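Local coordinates for hypothetical protein Atu2648 (Agrobacterium tumefaciens str. C58, PDB 1ZCE) that is of unknown function but consists largely of an EVE domain, a fold related to the ASCH and PUA domains, which suggests nucleic-acid binding, at residues A[28-33]-A[72-77]. Residues are numbered along the deposited sequence; the frame is centred on the assembly and turned at random.
Sequences EWTGVR and HPDSTA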
ATOM      1  N   GLU A  28       7.651   8.686  -5.378  1.00  5.52           N
ATOM      2  CA  GLU A  28       7.021   8.266  -6.622  1.00  5.07           C
ATOM      3  C   GLU A  28       7.054   6.742  -6.608  1.00  4.73           C
ATOM      4  O   GLU A  28       8.108   6.142  -6.383  1.00  5.43           O
ATOM      5  CB  GLU A  28       7.812   8.794  -7.821  1.00  6.03           C
ATOM      6  CG  GLU A  28       7.145   8.507  -9.156  1.00  6.68           C
ATOM      7  CD  GLU A  28       8.009   8.868 -10.351  1.00  8.13           C
ATOM      8  OE1 GLU A  28       7.519   8.728 -11.490  1.00  8.57           O
ATOM      9  OE2 GLU A  28       9.172   9.281 -10.157  1.00  9.98           O
ATOM     10  N   TRP A  29       5.908   6.108  -6.844  1.00  4.29           N
ATOM     11  CA  TRP A  29       5.854   4.650  -6.810  1.00  4.13           C
ATOM     12  C   TRP A  29       6.227   4.026  -8.153  1.00  4.48           C
ATOM     13  O   TRP A  29       5.402   3.421  -8.839  1.00  5.31           O
ATOM     14  CB  TRP A  29       4.467   4.180  -6.366  1.00  5.24           C
ATOM     15  CG  TRP A  29       4.535   2.915  -5.584  1.00  4.70           C
ATOM     16  CD1 TRP A  29       3.967   1.718  -5.904  1.00  5.40           C
ATOM     17  CD2 TRP A  29       5.263   2.704  -4.371  1.00  4.64           C
ATOM     18  NE1 TRP A  29       4.299   0.770  -4.967  1.00  5.09           N
ATOM     19  CE2 TRP A  29       5.095   1.349  -4.013  1.00  5.31           C
ATOM     20  CE3 TRP A  29       6.046   3.529  -3.551  1.00  6.44           C
ATOM     21  CZ2 TRP A  29       5.682   0.795  -2.869  1.00  4.86           C
ATOM     22  CZ3 TRP A  29       6.632   2.980  -2.412  1.00  5.94           C
ATOM     23  CH2 TRP A  29       6.445   1.626  -2.083  1.00  7.09           C
ATOM     24  N   THR A  30       7.503   4.162  -8.496  1.00  6.21           N
ATOM     25  CA  THR A  30       8.050   3.675  -9.757  1.00  6.23           C
ATOM     26  C   THR A  30       8.302   2.175  -9.811  1.00  6.63           C
ATOM     27  O   THR A  30       8.266   1.487  -8.795  1.00  7.98           O
ATOM     28  CB  THR A  30       9.389   4.362 -10.055  1.00  7.78           C
ATOM     29  OG1 THR A  30      10.320   4.042  -9.015  1.00 10.03           O
ATOM     30  CG2 THR A  30       9.215   5.866 -10.109  1.00  8.72           C
ATOM     31  N   GLY A  31       8.549   1.678 -11.019  1.00  7.18           N
ATOM     32  CA  GLY A  31       8.861   0.271 -11.197  1.00  7.43           C
ATOM     33  C   GLY A  31       7.723  -0.711 -11.373  1.00  7.79           C
ATOM     34  O   GLY A  31       7.974  -1.895 -11.591  1.00  8.58           O
ATOM     35  N   VAL A  32       6.481  -0.254 -11.273  1.00  6.67           N
ATOM     36  CA  VAL A  32       5.355  -1.160 -11.450  1.00  6.73           C
ATOM     37  C   VAL A  32       5.206  -1.469 -12.934  1.00  5.86           C
ATOM     38  O   VAL A  32       5.045  -0.565 -13.751  1.00  6.06           O
ATOM     39  CB  VAL A  32       4.052  -0.545 -10.901  1.00  6.70           C
ATOM     40  CG1 VAL A  32       2.863  -1.435 -11.247  1.00  7.90           C
ATOM     41  CG2 VAL A  32       4.162  -0.376  -9.393  1.00  7.23           C
ATOM     42  N   ARG A  33       5.287  -2.753 -13.272  1.00  5.68           N
ATOM     43  CA  ARG A  33       5.169  -3.204 -14.657  1.00  5.43           C
ATOM     44  C   ARG A  33       4.114  -4.306 -14.741  1.00  5.78           C
ATOM     45  O   ARG A  33       4.310  -5.348 -15.373  1.00  5.62           O
ATOM     46  CB  ARG A  33       6.524  -3.716 -15.157  1.00  6.32           C
ATOM     47  CG  ARG A  33       7.641  -2.672 -15.105  1.00  7.61           C
ATOM     48  CD  ARG A  33       7.392  -1.521 -16.076  1.00  8.57           C
ATOM     49  NE  ARG A  33       8.475  -0.534 -16.073  1.00 10.24           N
ATOM     50  CZ  ARG A  33       8.483   0.582 -15.346  1.00  8.88           C
ATOM     51  NH1 ARG A  33       7.460   0.872 -14.553  1.00  9.42           N
ATOM     52  NH2 ARG A  33       9.518   1.411 -15.410  1.00 10.59           N
ATOM     53  N   HIS A  72       0.587   9.543 -12.847  1.00  6.04           N
ATOM     54  CA  HIS A  72       1.306  10.337 -13.832  1.00  5.80           C
ATOM     55  C   HIS A  72       2.380   9.433 -14.436  1.00  6.40           C
ATOM     56  O   HIS A  72       2.708   8.391 -13.869  1.00  6.93           O
ATOM     57  CB  HIS A  72       1.960  11.545 -13.159  1.00  6.42           C
ATOM     58  CG  HIS A  72       2.993  11.174 -12.143  1.00  7.19           C
ATOM     59  ND1 HIS A  72       2.720  11.073 -10.794  1.00  9.29           N
ATOM     60  CD2 HIS A  72       4.292  10.823 -12.287  1.00  7.72           C
ATOM     61  CE1 HIS A  72       3.805  10.676 -10.157  1.00  7.74           C
ATOM     62  NE2 HIS A  72       4.775  10.516 -11.041  1.00 11.59           N
ATOM     63  N   PRO A  73       2.941   9.817 -15.593  1.00  6.43           N
ATOM     64  CA  PRO A  73       3.974   8.978 -16.203  1.00  7.67           C
ATOM     65  C   PRO A  73       5.081   8.588 -15.221  1.00  7.19           C
ATOM     66  O   PRO A  73       5.571   9.418 -14.459  1.00  6.73           O
ATOM     67  CB  PRO A  73       4.489   9.849 -17.346  1.00  8.52           C
ATOM     68  CG  PRO A  73       3.258  10.567 -17.781  1.00  9.74           C
ATOM     69  CD  PRO A  73       2.615  10.964 -16.461  1.00  7.05           C
ATOM     70  N   ASP A  74       5.459   7.314 -15.239  1.00  7.26           N
ATOM     71  CA  ASP A  74       6.515   6.792 -14.372  1.00  7.43           C
ATOM     72  C   ASP A  74       7.852   7.338 -14.883  1.00  8.76           C
ATOM     73  O   ASP A  74       8.267   7.016 -15.995  1.00  8.43           O
ATOM     74  CB  ASP A  74       6.508   5.260 -14.445  1.00  7.65           C
ATOM     75  CG  ASP A  74       7.514   4.611 -13.508  1.00  6.72           C
ATOM     76  OD1 ASP A  74       8.524   5.255 -13.164  1.00  7.85           O
ATOM     77  OD2 ASP A  74       7.295   3.437 -13.132  1.00  7.70           O
ATOM     78  N   SER A  75       8.531   8.141 -14.069  1.00  8.60           N
ATOM     79  CA  SER A  75       9.802   8.746 -14.463  1.00  9.48           C
ATOM     80  C   SER A  75      10.880   7.741 -14.850  1.00 10.31           C
ATOM     81  O   SER A  75      11.885   8.112 -15.457  1.00 12.55           O
ATOM     82  CB  SER A  75      10.333   9.632 -13.336  1.00 10.15           C
ATOM     83  OG  SER A  75      10.762   8.844 -12.240  1.00 11.27           O
ATOM     84  N   THR A  76      10.683   6.476 -14.495  1.00 10.57           N
ATOM     85  CA  THR A  76      11.662   5.443 -14.814  1.00 11.30           C
ATOM     86  C   THR A  76      11.270   4.644 -16.053  1.00 12.30           C
ATOM     87  O   THR A  76      11.987   3.730 -16.457  1.00 14.04           O
ATOM     88  CB  THR A  76      11.841   4.451 -13.642  1.00 11.50           C
ATOM     89  OG1 THR A  76      10.642   3.684 -13.470  1.00 12.08           O
ATOM     90  CG2 THR A  76      12.153   5.199 -12.351  1.00 11.60           C
ATOM     91  N   ALA A  77      10.136   4.992 -16.654  1.00 12.97           N
ATOM     92  CA  ALA A  77       9.657   4.291 -17.842  1.00 14.96           C
ATOM     93  C   ALA A  77      10.112   4.983 -19.119  1.00 17.06           C
ATOM     94  O   ALA A  77       9.515   4.802 -20.179  1.00 17.79           O
ATOM     95  CB  ALA A  77       8.139   4.196 -17.815  1.00 14.48           C
TER
HETATM   96  O   HOH W   1       5.293   2.394 -11.433  1.00  6.37           O
HETATM   97  O   HOH W   2      11.602   1.210 -17.398  1.00 30.57           O
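Glu28 runs out fully extended, CG anti to the backbone N (chi1 -175°), and this length carries its carboxylate to Ser75, the second residue of the turn that starts at Asp74; Asp74, its CG likewise anti to the backbone N (chi1 -176°), sends its own carboxylate the other way across the contact, into the 28-33 loop. Glu28 grips Ser75 with both oxygens, each on its syn side: Ser75 N donates almost straight to Glu28 OE1 (2.8 Å) and Ser75 OG to Glu28 OE2 (2.7 Å). His72 NE2 adds a weak bond to Glu28 OE1 at 3.3 Å, edge-on from the ring, while its ND1 is held by Leu70 O. Residues 74-77 form a type I beta turn that follows directly on strand 60-73 of the EVE-domain sheet, and its first residue also makes an Asx turn, Asp74 OD1 accepting from Thr76 N and, on the same face of the carboxylate, from Thr76 OG1. The other oxygen reaches across to the loop between strand 27-28 and helix 35-42. Gly31 N uses the syn lone pair of Asp74 OD2 (3.0 Å), and Arg33 NH1 forms a salt bridge to it from above the carboxylate plane (2.9 Å), the two flat groups standing 79° apart. A water donating to Asp74 OD2 and Trp29 O and accepting from Val32 N ties this oxygen further into the loop. Arg33 folds its guanidinium back, and NH1 also meets Val32 O while NH2 reaches Thr76 OG1 (3.2 Å). Ala77 CB lies over one guanidinium face, and Trp83 makes a cation-pi contact with the same group. Between the polar clusters, Thr30 CB packs on Thr76 CG2 (3.7 Å), the side chains crossing at about a right angle.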